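Long-range contacts in aminotransferase, class IV (Brucella abortus, PDB 4TVI), which probably catalyses the pyridoxal-phosphate-dependent transfer of amino groups between the branched-chain amino acids leucine, isoleucine and valine and 2-oxoglutarate: residues 163-168 with 203-208; 219-224 with 274-279; 225-230 with 256-261; 66-71 with 120-125. One frame throughout, in Å; residues are numbered along the deposited sequence.

How the contacts relate
Two sheets divide the contacts, as in the two-domain fold of class IV aminotransferases. Contact 4 comes first along the chain and joins strands of the antiparallel sheet. Contacts 1, 2 and 3 belong to the mixed sheet; contact 1 closes before contact 2 opens and touches it (Leu204 on Val220, centres about 16 Å apart), and contact 3 is nested in the loop contact 2 closes. Contacts 2 and 3, centres about 12 Å apart, adjoin because strands 219-224 and 227-231 pair. Contacts 3 and 4 lie about 28 Å apart, centre to centre. Contact 2 bridges that gap: Met279 bonds Arg69 and Asn278, weakly, Ala68 of contact 4; Asn278 N also bonds the cofactor phosphate weakly.

Contact 1 (163-168 with 203-208); sequences TTTSFR and ALVTDV
Thr165 and Leu204 are joined through a water, where a regular parallel pair would continue with direct bonds. The water accepts from Thr165 N at 3.0 Å and donates to Leu204 O at 2.7 Å. A second water repeats the device further on, donating to Phe167 O at 2.7 Å and accepting from Thr206 N at 2.9 Å, so two solvent molecules fill the wedge as the chains part. Within these residues one direct backbone bond precedes the split: Leu204 N donates a hydrogen bond to Thr163 O at 2.8 Å, nearly straight at 165°.

These are neighbouring parallel strands of the mixed sheet of the class IV aminotransferase fold, and the chain linking them carries the cofactor lysine and helix 185-198, which packs on Thr165 and Val205. Thr165 begins a turn through its side chain. With its hydroxyl opposite the backbone N (chi1 175°), OG1 accepts from Phe167 N at 3.2 Å, an ST turn, and also bonds Glu194 of that helix, while CB rests 3.9 Å from Ala203 CB.

Beyond the turn, Arg168 returns to the other chain. Its CB lies 3.5 Å from Thr206 O, and the extended side chain crosses Thr206 at a slant, CD passing Asp207 O. The guanidinium makes a long, weak ion pair with Glu173 of the second subunit.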
loop_
_atom_site.group_PDB
_atom_site.type_symbol
_atom_site.label_atom_id
_atom_site.label_comp_id
_atom_site.label_asym_id
_atom_site.label_seq_id
_atom_site.Cartn_x
_atom_site.Cartn_y
_atom_site.Cartn_z
ATOM N N THR A 163 -22.577 -1.622 -7.580
ATOM C CA THR A 163 -22.683 -0.541 -8.545
ATOM C C THR A 163 -21.325 -0.447 -9.220
ATOM O O THR A 163 -20.416 -1.217 -8.903
ATOM C CB THR A 163 -23.060 0.806 -7.884
ATOM O OG1 THR A 163 -23.163 1.833 -8.883
ATOM C CG2 THR A 163 -22.010 1.200 -6.864
ATOM N N THR A 164 -21.186 0.476 -10.159
ATOM C CA THR A 164 -19.904 0.691 -10.802
ATOM C C THR A 164 -19.064 1.633 -9.959
ATOM O O THR A 164 -19.577 2.285 -9.048
ATOM C CB THR A 164 -20.066 1.267 -12.212
ATOM O OG1 THR A 164 -20.888 2.435 -12.150
ATOM C CG2 THR A 164 -20.721 0.242 -13.127
ATOM N N THR A 165 -17.774 1.703 -10.266
ATOM C CA THR A 165 -16.882 2.626 -9.584
ATOM C C THR A 165 -16.049 3.398 -10.600
ATOM O O THR A 165 -15.769 2.907 -11.697
ATOM C CB THR A 165 -15.955 1.897 -8.594
ATOM O OG1 THR A 165 -15.017 2.833 -8.047
ATOM C CG2 THR A 165 -15.198 0.770 -9.294
ATOM N N SER A 166 -15.673 4.616 -10.234
ATOM C CA SER A 166 -14.891 5.472 -11.108
ATOM C C SER A 166 -13.435 5.028 -11.139
ATOM O O SER A 166 -12.660 5.463 -11.980
ATOM C CB SER A 166 -14.994 6.924 -10.648
ATOM O OG SER A 166 -14.362 7.082 -9.393
ATOM N N PHE A 167 -13.053 4.191 -10.187
ATOM C CA PHE A 167 -11.676 3.732 -10.116
ATOM C C PHE A 167 -11.501 2.377 -10.787
ATOM O O PHE A 167 -12.464 1.632 -10.947
ATOM C CB PHE A 167 -11.222 3.674 -8.661
ATOM C CG PHE A 167 -11.483 4.948 -7.907
ATOM C CD1 PHE A 167 -10.737 6.087 -8.163
ATOM C CD2 PHE A 167 -12.476 5.006 -6.939
ATOM C CE1 PHE A 167 -10.977 7.263 -7.473
ATOM C CE2 PHE A 167 -12.722 6.182 -6.243
ATOM C CZ PHE A 167 -11.970 7.310 -6.510
ATOM N N ARG A 168 -10.272 2.067 -11.187
ATOM C CA ARG A 168 -9.986 0.800 -11.844
ATOM C C ARG A 168 -8.891 0.037 -11.111
ATOM O O ARG A 168 -8.157 0.602 -10.291
ATOM C CB ARG A 168 -9.581 1.006 -13.307
ATOM C CG ARG A 168 -10.504 1.906 -14.098
ATOM C CD ARG A 168 -10.114 1.954 -15.583
ATOM N NE ARG A 168 -10.990 2.857 -16.326
ATOM C CZ ARG A 168 -10.680 3.439 -17.485
ATOM N NH1 ARG A 168 -9.504 3.221 -18.060
ATOM N NH2 ARG A 168 -11.551 4.250 -18.068
ATOM N N ALA A 203 -18.689 -2.691 -5.156
ATOM C CA ALA A 203 -18.513 -2.203 -6.515
ATOM C C ALA A 203 -18.089 -3.326 -7.453
ATOM O O ALA A 203 -17.358 -4.231 -7.054
ATOM C CB ALA A 203 -17.496 -1.073 -6.545
ATOM N N LEU A 204 -18.567 -3.277 -8.692
ATOM C CA LEU A 204 -18.079 -4.172 -9.734
ATOM C C LEU A 204 -16.933 -3.465 -10.455
ATOM O O LEU A 204 -17.137 -2.448 -11.129
ATOM C CB LEU A 204 -19.202 -4.556 -10.701
ATOM C CG LEU A 204 -18.875 -5.661 -11.708
ATOM C CD1 LEU A 204 -18.524 -6.986 -11.003
ATOM C CD2 LEU A 204 -20.012 -5.854 -12.725
ATOM N N VAL A 205 -15.727 -3.999 -10.296
ATOM C CA VAL A 205 -14.511 -3.289 -10.680
ATOM C C VAL A 205 -13.932 -3.783 -12.005
ATOM O O VAL A 205 -13.875 -4.990 -12.258
ATOM C CB VAL A 205 -13.435 -3.425 -9.585
ATOM C CG1 VAL A 205 -12.288 -2.464 -9.841
ATOM C CG2 VAL A 205 -14.047 -3.173 -8.208
ATOM N N THR A 206 -13.503 -2.845 -12.847
ATOM C CA THR A 206 -12.878 -3.200 -14.115
ATOM C C THR A 206 -11.374 -2.970 -14.062
ATOM O O THR A 206 -10.873 -2.263 -13.182
ATOM C CB THR A 206 -13.454 -2.394 -15.289
ATOM O OG1 THR A 206 -13.060 -1.022 -15.172
ATOM C CG2 THR A 206 -14.973 -2.500 -15.316
ATOM N N ASP A 207 -10.652 -3.607 -14.980
ATOM C CA ASP A 207 -9.233 -3.329 -15.165
ATOM C C ASP A 207 -9.094 -2.124 -16.100
ATOM O O ASP A 207 -10.095 -1.535 -16.505
ATOM C CB ASP A 207 -8.492 -4.558 -15.709
ATOM C CG ASP A 207 -9.093 -5.091 -17.003
ATOM O OD1 ASP A 207 -9.633 -4.292 -17.792
ATOM O OD2 ASP A 207 -9.020 -6.319 -17.230
ATOM N N VAL A 208 -7.864 -1.782 -16.466
ATOM C CA VAL A 208 -7.607 -0.597 -17.273
ATOM C C VAL A 208 -8.173 -0.744 -18.691
ATOM O O VAL A 208 -8.473 0.251 -19.360
ATOM C CB VAL A 208 -6.080 -0.298 -17.299
ATOM C CG1 VAL A 208 -5.673 0.550 -18.504
ATOM C CG2 VAL A 208 -5.672 0.398 -16.002
HETATM O O HOH W 1 -16.747 -0.106 -12.375
HETATM O O HOH W 2 -13.933 -0.024 -12.554
#

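Contact 2 (219-224 with 274-279); sequences NVFMVR and FSTGNM
Phe221 and Phe274 face one another as a hydrogen-bonded pair of antiparallel strands inside the mixed sheet of the class IV aminotransferase fold, and with Thr276 they bury most of the contact. Phe221 N donates to Phe274 O at 2.7 Å, and Phe274 N returns a bond to Phe221 O at 3.0 Å, its donor lying well above that carbonyl's plane.

The two side chains leave the same face of the sheet, yet do not form a full stack. The Phe274 ring is swung between its own backbone N and carbonyl carbon (chi1 67°), which lays it beneath the CB of Phe221 rather than beneath that ring. Phe221 CB therefore stands over the face of the Phe274 ring, a CH-pi contact displaced toward the rim, with CZ of Phe274 only 3.3 Å from that CB. The rings run nearly parallel, planes 8° apart, but are slid so far, with centroids 4.8 Å apart, that they barely overlap. At the Phe274 edge, Val223 CG2 closes in on CE1 at 4.1 Å, while helix 241-252 covers Phe221 through Arg243 and Ile247.

Thr276 continues the ladder: its N donates to Asn219 O at 3.1 Å. Its side chain crosses Phe221 at about a right angle, presenting OG1 to the ring edge. Asn219 ND2 bonds Leu238 O, and a water lies 2.8 Å from Thr276 OG1, hydrogen-bonded to it, and also approaches Asn219 OD1.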
loop_
_atom_site.group_PDB
_atom_site.type_symbol
_atom_site.label_atom_id
_atom_site.label_comp_id
_atom_site.label_asym_id
_atom_site.label_seq_id
_atom_site.Cartn_x
_atom_site.Cartn_y
_atom_site.Cartn_z
ATOM N N ASN A 219 -13.624 -12.122 -5.722
ATOM C CA ASN A 219 -13.849 -12.600 -7.083
ATOM C C ASN A 219 -15.331 -12.595 -7.400
ATOM O O ASN A 219 -16.156 -12.764 -6.505
ATOM C CB ASN A 219 -13.276 -14.005 -7.270
ATOM C CG ASN A 219 -11.766 -14.016 -7.259
ATOM O OD1 ASN A 219 -11.148 -14.699 -6.447
ATOM N ND2 ASN A 219 -11.159 -13.259 -8.172
ATOM N N VAL A 220 -15.671 -12.382 -8.667
ATOM C CA VAL A 220 -17.071 -12.277 -9.056
ATOM C C VAL A 220 -17.419 -13.332 -10.099
ATOM O O VAL A 220 -16.574 -13.734 -10.904
ATOM C CB VAL A 220 -17.403 -10.861 -9.584
ATOM C CG1 VAL A 220 -16.777 -10.623 -10.958
ATOM C CG2 VAL A 220 -18.913 -10.630 -9.625
ATOM N N PHE A 221 -18.661 -13.803 -10.035
ATOM C CA PHE A 221 -19.207 -14.778 -10.967
ATOM C C PHE A 221 -20.556 -14.300 -11.459
ATOM O O PHE A 221 -21.240 -13.543 -10.773
ATOM C CB PHE A 221 -19.395 -16.143 -10.302
ATOM C CG PHE A 221 -18.126 -16.917 -10.075
ATOM C CD1 PHE A 221 -17.256 -16.574 -9.050
ATOM C CD2 PHE A 221 -17.841 -18.037 -10.847
ATOM C CE1 PHE A 221 -16.103 -17.310 -8.822
ATOM C CE2 PHE A 221 -16.693 -18.776 -10.633
ATOM C CZ PHE A 221 -15.820 -18.414 -9.611
ATOM N N MET A 222 -20.963 -14.778 -12.626
ATOM C CA MET A 222 -22.326 -14.573 -13.079
ATOM C C MET A 222 -22.876 -15.834 -13.727
ATOM O O MET A 222 -22.125 -16.708 -14.164
ATOM C CB MET A 222 -22.405 -13.395 -14.051
ATOM C CG MET A 222 -21.489 -13.515 -15.257
ATOM S SD MET A 222 -21.861 -12.277 -16.515
ATOM C CE MET A 222 -23.165 -13.115 -17.418
ATOM N N VAL A 223 -24.200 -15.922 -13.769
ATOM C CA VAL A 223 -24.883 -17.045 -14.388
ATOM C C VAL A 223 -25.785 -16.531 -15.493
ATOM O O VAL A 223 -26.510 -15.552 -15.317
ATOM C CB VAL A 223 -25.717 -17.836 -13.370
ATOM C CG1 VAL A 223 -26.321 -19.086 -14.027
ATOM C CG2 VAL A 223 -24.857 -18.214 -12.160
ATOM N N ARG A 224 -25.730 -17.187 -16.644
ATOM C CA ARG A 224 -26.535 -16.774 -17.778
ATOM C C ARG A 224 -26.896 -18.008 -18.582
ATOM O O ARG A 224 -26.017 -18.741 -19.042
ATOM C CB ARG A 224 -25.775 -15.747 -18.625
ATOM C CG ARG A 224 -26.511 -15.232 -19.851
ATOM C CD ARG A 224 -25.710 -14.093 -20.500
ATOM N NE ARG A 224 -24.343 -14.520 -20.785
ATOM C CZ ARG A 224 -23.348 -13.714 -21.143
ATOM N NH1 ARG A 224 -23.548 -12.406 -21.267
ATOM N NH2 ARG A 224 -22.147 -14.224 -21.372
ATOM N N PHE A 274 -22.877 -13.759 -8.253
ATOM C CA PHE A 274 -22.390 -14.073 -6.915
ATOM C C PHE A 274 -20.886 -13.858 -6.789
ATOM O O PHE A 274 -20.191 -13.618 -7.777
ATOM C CB PHE A 274 -22.774 -15.507 -6.519
ATOM C CG PHE A 274 -22.084 -16.593 -7.315
ATOM C CD1 PHE A 274 -22.657 -17.092 -8.480
ATOM C CD2 PHE A 274 -20.905 -17.166 -6.858
ATOM C CE1 PHE A 274 -22.043 -18.109 -9.194
ATOM C CE2 PHE A 274 -20.284 -18.186 -7.565
ATOM C CZ PHE A 274 -20.860 -18.660 -8.735
ATOM N N SER A 275 -20.395 -13.901 -5.557
ATOM C CA SER A 275 -18.974 -13.718 -5.312
ATOM C C SER A 275 -18.417 -14.899 -4.527
ATOM O O SER A 275 -19.167 -15.636 -3.875
ATOM C CB SER A 275 -18.719 -12.412 -4.559
ATOM O OG SER A 275 -19.191 -12.488 -3.228
ATOM N N THR A 276 -17.102 -15.082 -4.610
ATOM C CA THR A 276 -16.413 -16.093 -3.817
ATOM C C THR A 276 -15.260 -15.444 -3.071
ATOM O O THR A 276 -14.682 -14.460 -3.528
ATOM C CB THR A 276 -15.871 -17.260 -4.672
ATOM O OG1 THR A 276 -14.892 -16.766 -5.597
ATOM C CG2 THR A 276 -17.000 -17.953 -5.436
ATOM N N GLY A 277 -14.929 -15.995 -1.912
ATOM C CA GLY A 277 -13.869 -15.444 -1.097
ATOM C C GLY A 277 -13.755 -16.228 0.185
ATOM O O GLY A 277 -14.638 -17.012 0.510
ATOM N N ASN A 278 -12.670 -16.028 0.917
ATOM C CA ASN A 278 -12.424 -16.836 2.099
ATOM C C ASN A 278 -13.473 -16.729 3.199
ATOM O O ASN A 278 -13.821 -17.731 3.820
ATOM C CB ASN A 278 -11.068 -16.479 2.700
ATOM C CG ASN A 278 -10.887 -17.073 4.071
ATOM O OD1 ASN A 278 -10.961 -18.291 4.240
ATOM N ND2 ASN A 278 -10.668 -16.219 5.068
ATOM N N MET A 279 -13.969 -15.520 3.445
ATOM C CA MET A 279 -14.777 -15.271 4.639
ATOM C C MET A 279 -16.103 -16.032 4.668
ATOM O O MET A 279 -16.481 -16.580 5.708
ATOM C CB MET A 279 -15.038 -13.776 4.809
ATOM C CG MET A 279 -15.668 -13.447 6.149
ATOM S SD MET A 279 -14.530 -13.767 7.522
ATOM C CE MET A 279 -13.132 -12.772 7.028
HETATM O O HOH W 3 -12.268 -16.439 -4.538
HETATM O O HOH W 4 -12.340 -13.489 -3.397
#

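Contact 3 (225-230 with 256-261); sequences GGEVFT and SVHETT
A beta-alpha-beta unit, strand 227-231, helix 241-252 and strand 257-260, brings Val228 beside Val257 as parallel neighbours. The bonds alternate between strands in the expected zigzag: Val228 N donates to Ser256 O at 2.9 Å and His258 N to Val228 O at 2.8 Å. Next, Thr230 N gives to His258 O at 3.0 Å, and Thr260 N to Thr230 O at 3.2 Å.

On one face, His258 is gripped at its far nitrogen. NE2 donates to Glu227 OE2 at 2.9 Å, with the oxygen in the ring plane, whereas OE2 is met by the N-H from 63° out of the carboxylate plane; the two flat groups stand almost perpendicular. Glu227 reaches there by an extended chain. The carboxylate would probably polarise the imidazole. Alongside, Phe229 CE2 comes within 3.5 Å of His258 CD2, the rings inclined at 44°, and Arg224 makes a cation-pi contact with the phenyl group.

On the other face, Val228 CB and Val257 CG2 lie 4.1 Å apart, side by side, with helix 241-252 against Val257. Thr230 CG2 lies alongside Glu259 CG, and the Glu259 carboxylate forms a salt bridge with Arg243 of that helix. Parallel strands bonded edge to edge, with the connecting helix packed on one face, are the hallmark of the beta-alpha-beta crossover.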
loop_
_atom_site.group_PDB
_atom_site.type_symbol
_atom_site.label_atom_id
_atom_site.label_comp_id
_atom_site.label_asym_id
_atom_site.label_seq_id
_atom_site.Cartn_x
_atom_site.Cartn_y
_atom_site.Cartn_z
ATOM N N GLY A 225 -28.192 -18.256 -18.717
ATOM C CA GLY A 225 -28.666 -19.406 -19.464
ATOM C C GLY A 225 -28.183 -20.732 -18.901
ATOM O O GLY A 225 -27.917 -21.669 -19.649
ATOM N N GLY A 226 -28.055 -20.806 -17.581
ATOM C CA GLY A 226 -27.649 -22.040 -16.933
ATOM C C GLY A 226 -26.152 -22.268 -16.967
ATOM O O GLY A 226 -25.653 -23.263 -16.433
ATOM N N GLU A 227 -25.435 -21.351 -17.605
ATOM C CA GLU A 227 -23.980 -21.422 -17.661
ATOM C C GLU A 227 -23.368 -20.407 -16.704
ATOM O O GLU A 227 -23.947 -19.354 -16.455
ATOM C CB GLU A 227 -23.478 -21.159 -19.079
ATOM C CG GLU A 227 -23.872 -22.206 -20.102
ATOM C CD GLU A 227 -23.151 -22.002 -21.421
ATOM O OE1 GLU A 227 -23.410 -20.976 -22.087
ATOM O OE2 GLU A 227 -22.323 -22.861 -21.786
ATOM N N VAL A 228 -22.202 -20.732 -16.158
ATOM C CA VAL A 228 -21.502 -19.822 -15.264
ATOM C C VAL A 228 -20.362 -19.129 -16.004
ATOM O O VAL A 228 -19.594 -19.776 -16.721
ATOM C CB VAL A 228 -20.955 -20.558 -14.030
ATOM C CG1 VAL A 228 -20.188 -19.606 -13.125
ATOM C CG2 VAL A 228 -22.095 -21.221 -13.270
ATOM N N PHE A 229 -20.273 -17.812 -15.840
ATOM C CA PHE A 229 -19.193 -17.016 -16.419
ATOM C C PHE A 229 -18.461 -16.260 -15.315
ATOM O O PHE A 229 -19.081 -15.757 -14.380
ATOM C CB PHE A 229 -19.723 -16.021 -17.464
ATOM C CG PHE A 229 -20.381 -16.670 -18.658
ATOM C CD1 PHE A 229 -21.705 -17.091 -18.600
ATOM C CD2 PHE A 229 -19.680 -16.843 -19.844
ATOM C CE1 PHE A 229 -22.313 -17.679 -19.702
ATOM C CE2 PHE A 229 -20.286 -17.431 -20.950
ATOM C CZ PHE A 229 -21.601 -17.847 -20.877
ATOM N N THR A 230 -17.141 -16.188 -15.433
ATOM C CA THR A 230 -16.317 -15.467 -14.479
ATOM C C THR A 230 -15.107 -14.896 -15.216
ATOM O O THR A 230 -14.613 -15.516 -16.162
ATOM C CB THR A 230 -15.871 -16.383 -13.314
ATOM O OG1 THR A 230 -15.246 -15.605 -12.285
ATOM C CG2 THR A 230 -14.903 -17.447 -13.796
ATOM N N SER A 256 -21.330 -26.008 -16.834
ATOM C CA SER A 256 -20.353 -25.318 -17.669
ATOM C C SER A 256 -19.884 -24.009 -17.031
ATOM O O SER A 256 -20.692 -23.143 -16.701
ATOM C CB SER A 256 -20.930 -25.031 -19.052
ATOM O OG SER A 256 -21.172 -26.233 -19.754
ATOM N N VAL A 257 -18.574 -23.874 -16.860
ATOM C CA VAL A 257 -18.000 -22.659 -16.315
ATOM C C VAL A 257 -17.012 -22.064 -17.313
ATOM O O VAL A 257 -16.050 -22.723 -17.711
ATOM C CB VAL A 257 -17.283 -22.914 -14.976
ATOM C CG1 VAL A 257 -16.784 -21.607 -14.400
ATOM C CG2 VAL A 257 -18.214 -23.610 -13.998
ATOM N N HIS A 258 -17.248 -20.820 -17.716
ATOM C CA HIS A 258 -16.391 -20.191 -18.711
ATOM C C HIS A 258 -15.559 -19.075 -18.095
ATOM O O HIS A 258 -16.096 -18.110 -17.554
ATOM C CB HIS A 258 -17.222 -19.649 -19.873
ATOM C CG HIS A 258 -18.052 -20.690 -20.563
ATOM N ND1 HIS A 258 -17.500 -21.781 -21.199
ATOM C CD2 HIS A 258 -19.391 -20.791 -20.739
ATOM C CE1 HIS A 258 -18.463 -22.519 -21.724
ATOM N NE2 HIS A 258 -19.621 -21.939 -21.461
ATOM N N GLU A 259 -14.240 -19.226 -18.181
ATOM C CA GLU A 259 -13.311 -18.183 -17.766
ATOM C C GLU A 259 -12.920 -17.349 -18.970
ATOM O O GLU A 259 -12.038 -17.724 -19.743
ATOM C CB GLU A 259 -12.077 -18.789 -17.114
ATOM C CG GLU A 259 -12.402 -19.587 -15.872
ATOM C CD GLU A 259 -11.168 -20.202 -15.262
ATOM O OE1 GLU A 259 -10.385 -19.452 -14.636
ATOM O OE2 GLU A 259 -10.975 -21.427 -15.431
ATOM N N THR A 260 -13.589 -16.215 -19.122
ATOM C CA THR A 260 -13.483 -15.431 -20.335
ATOM C C THR A 260 -13.461 -13.943 -20.016
ATOM O O THR A 260 -13.634 -13.542 -18.864
ATOM C CB THR A 260 -14.652 -15.726 -21.282
ATOM O OG1 THR A 260 -14.427 -15.082 -22.540
ATOM C CG2 THR A 260 -15.951 -15.217 -20.678
ATOM N N THR A 261 -13.245 -13.128 -21.042
ATOM C CA THR A 261 -13.246 -11.685 -20.862
ATOM C C THR A 261 -14.690 -11.207 -20.754
ATOM O O THR A 261 -15.506 -11.463 -21.637
ATOM C CB THR A 261 -12.532 -10.972 -22.022
ATOM O OG1 THR A 261 -11.155 -11.371 -22.054
ATOM C CG2 THR A 261 -12.626 -9.454 -21.872
HETATM O O HOH W 5 -24.081 -25.487 -17.276
HETATM O O HOH W 6 -23.021 -25.270 -21.503
#

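Contact 4 (66-71 with 120-125); sequences DGARLF and VYIRPM
The torsions of Arg69 turn it back on Val120: chi1 of -160° carries CG to the far side from the backbone N, then the chain bends at chi2 (78°), delivering NH1 to Val120 O at 3.3 Å in a weak bond. That oxygen is already held by Leu70 N at 2.7 Å, in the carbonyl plane. The guanidinium has stronger partners in Met279 O, through NE, and Ile152 O.

Here strand 64-70, outermost in this chain's five-stranded antiparallel sheet, pairs with strand 120-128. Ala68 and Ile122 exchange two backbone bonds, Ala68 N to Ile122 O at 2.8 Å and Ile122 N to Ala68 O at 2.9 Å. Toward the other end of the pairing, Asp66 N bonds Pro124 O at 3.1 Å.

Ala68 CB meets Ile122 CB at 4.0 Å, and Leu70 CD2 lies 3.8 Å from Val120 CG2 as their side chains pass at a slant. Helices 78-91 and 100-111 pack on this apolar face, and Arg84 of the former makes a salt bridge with Asp66. On the opposite face the Tyr121 ring approaches Gly67, CE1 4.1 Å from its CA. Arg123 points toward the second subunit, bonding Ala53 O there and meeting Trp59 of that subunit in a cation-pi contact.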
loop_
_atom_site.group_PDB
_atom_site.type_symbol
_atom_site.label_atom_id
_atom_site.label_comp_id
_atom_site.label_asym_id
_atom_site.label_seq_id
_atom_site.Cartn_x
_atom_site.Cartn_y
_atom_site.Cartn_z
ATOM N N ASP A 66 -2.819 -13.344 4.126
ATOM C CA ASP A 66 -3.764 -14.236 3.473
ATOM C C ASP A 66 -4.961 -14.442 4.386
ATOM O O ASP A 66 -5.104 -13.753 5.403
ATOM C CB ASP A 66 -3.113 -15.568 3.106
ATOM C CG ASP A 66 -3.624 -16.115 1.784
ATOM O OD1 ASP A 66 -4.778 -16.592 1.748
ATOM O OD2 ASP A 66 -2.876 -16.055 0.782
ATOM N N GLY A 67 -5.846 -15.353 4.006
ATOM C CA GLY A 67 -7.029 -15.603 4.802
ATOM C C GLY A 67 -7.553 -17.008 4.629
ATOM O O GLY A 67 -7.868 -17.419 3.513
ATOM N N ALA A 68 -7.629 -17.752 5.728
ATOM C CA ALA A 68 -8.302 -19.045 5.721
ATOM C C ALA A 68 -9.476 -19.011 6.696
ATOM O O ALA A 68 -9.659 -18.033 7.423
ATOM C CB ALA A 68 -7.335 -20.157 6.077
ATOM N N ARG A 69 -10.266 -20.079 6.723
ATOM C CA ARG A 69 -11.485 -20.080 7.527
ATOM C C ARG A 69 -11.726 -21.405 8.241
ATOM O O ARG A 69 -11.657 -22.473 7.633
ATOM C CB ARG A 69 -12.692 -19.753 6.646
ATOM C CG ARG A 69 -13.921 -19.257 7.398
ATOM C CD ARG A 69 -13.791 -17.791 7.799
ATOM N NE ARG A 69 -15.090 -17.199 8.102
ATOM C CZ ARG A 69 -15.617 -17.131 9.321
ATOM N NH1 ARG A 69 -14.950 -17.619 10.359
ATOM N NH2 ARG A 69 -16.811 -16.578 9.503
ATOM N N LEU A 70 -12.013 -21.327 9.535
ATOM C CA LEU A 70 -12.526 -22.472 10.279
ATOM C C LEU A 70 -14.028 -22.305 10.462
ATOM O O LEU A 70 -14.478 -21.296 11.004
ATOM C CB LEU A 70 -11.836 -22.604 11.639
ATOM C CG LEU A 70 -12.514 -23.560 12.625
ATOM C CD1 LEU A 70 -12.444 -25.003 12.126
ATOM C CD2 LEU A 70 -11.919 -23.422 14.031
ATOM N N PHE A 71 -14.808 -23.266 9.978
ATOM C CA PHE A 71 -16.252 -23.213 10.169
ATOM C C PHE A 71 -16.840 -24.619 10.169
ATOM O O PHE A 71 -16.415 -25.474 9.390
ATOM C CB PHE A 71 -16.917 -22.349 9.086
ATOM C CG PHE A 71 -16.859 -22.946 7.704
ATOM C CD1 PHE A 71 -15.772 -22.711 6.878
ATOM C CD2 PHE A 71 -17.898 -23.737 7.231
ATOM C CE1 PHE A 71 -15.715 -23.258 5.605
ATOM C CE2 PHE A 71 -17.848 -24.293 5.960
ATOM C CZ PHE A 71 -16.755 -24.049 5.145
ATOM N N VAL A 120 -13.603 -19.553 13.081
ATOM C CA VAL A 120 -12.454 -18.674 13.183
ATOM C C VAL A 120 -11.982 -18.193 11.808
ATOM O O VAL A 120 -11.982 -18.948 10.831
ATOM C CB VAL A 120 -11.280 -19.375 13.922
ATOM C CG1 VAL A 120 -10.072 -18.444 14.038
ATOM C CG2 VAL A 120 -11.717 -19.853 15.314
ATOM N N TYR A 121 -11.614 -16.917 11.756
ATOM C CA TYR A 121 -10.929 -16.309 10.628
ATOM C C TYR A 121 -9.411 -16.284 10.857
ATOM O O TYR A 121 -8.922 -15.775 11.872
ATOM C CB TYR A 121 -11.493 -14.908 10.383
ATOM C CG TYR A 121 -10.685 -14.037 9.453
ATOM C CD1 TYR A 121 -10.378 -14.437 8.163
ATOM C CD2 TYR A 121 -10.289 -12.770 9.856
ATOM C CE1 TYR A 121 -9.645 -13.616 7.316
ATOM C CE2 TYR A 121 -9.572 -11.945 9.023
ATOM C CZ TYR A 121 -9.248 -12.365 7.756
ATOM O OH TYR A 121 -8.529 -11.518 6.939
ATOM N N ILE A 122 -8.686 -16.868 9.906
ATOM C CA ILE A 122 -7.247 -17.097 10.012
ATOM C C ILE A 122 -6.439 -16.190 9.078
ATOM O O ILE A 122 -6.530 -16.328 7.857
ATOM C CB ILE A 122 -6.909 -18.568 9.684
ATOM C CG1 ILE A 122 -7.741 -19.523 10.547
ATOM C CG2 ILE A 122 -5.418 -18.833 9.844
ATOM C CD1 ILE A 122 -7.750 -20.942 10.017
ATOM N N ARG A 123 -5.656 -15.269 9.636
ATOM C CA ARG A 123 -4.875 -14.350 8.807
ATOM C C ARG A 123 -3.375 -14.415 9.101
ATOM O O ARG A 123 -2.903 -13.839 10.082
ATOM C CB ARG A 123 -5.360 -12.902 8.975
ATOM C CG ARG A 123 -4.584 -11.895 8.094
ATOM C CD ARG A 123 -5.134 -10.471 8.189
ATOM N NE ARG A 123 -5.056 -9.939 9.547
ATOM C CZ ARG A 123 -6.105 -9.794 10.350
ATOM N NH1 ARG A 123 -7.312 -10.136 9.922
ATOM N NH2 ARG A 123 -5.950 -9.306 11.577
ATOM N N PRO A 124 -2.620 -15.128 8.251
ATOM C CA PRO A 124 -1.154 -15.096 8.288
ATOM C C PRO A 124 -0.624 -13.773 7.739
ATOM O O PRO A 124 -1.211 -13.242 6.798
ATOM C CB PRO A 124 -0.744 -16.259 7.376
ATOM C CG PRO A 124 -1.998 -17.036 7.118
ATOM C CD PRO A 124 -3.119 -16.066 7.235
ATOM N N MET A 125 0.462 -13.256 8.307
ATOM C CA MET A 125 1.017 -11.980 7.856
ATOM C C MET A 125 2.548 -11.975 7.866
ATOM O O MET A 125 3.174 -12.423 8.825
ATOM C CB MET A 125 0.491 -10.839 8.726
ATOM C CG MET A 125 -0.992 -10.547 8.548
ATOM S SD MET A 125 -1.608 -9.303 9.700
ATOM C CE MET A 125 -1.383 -10.151 11.263
#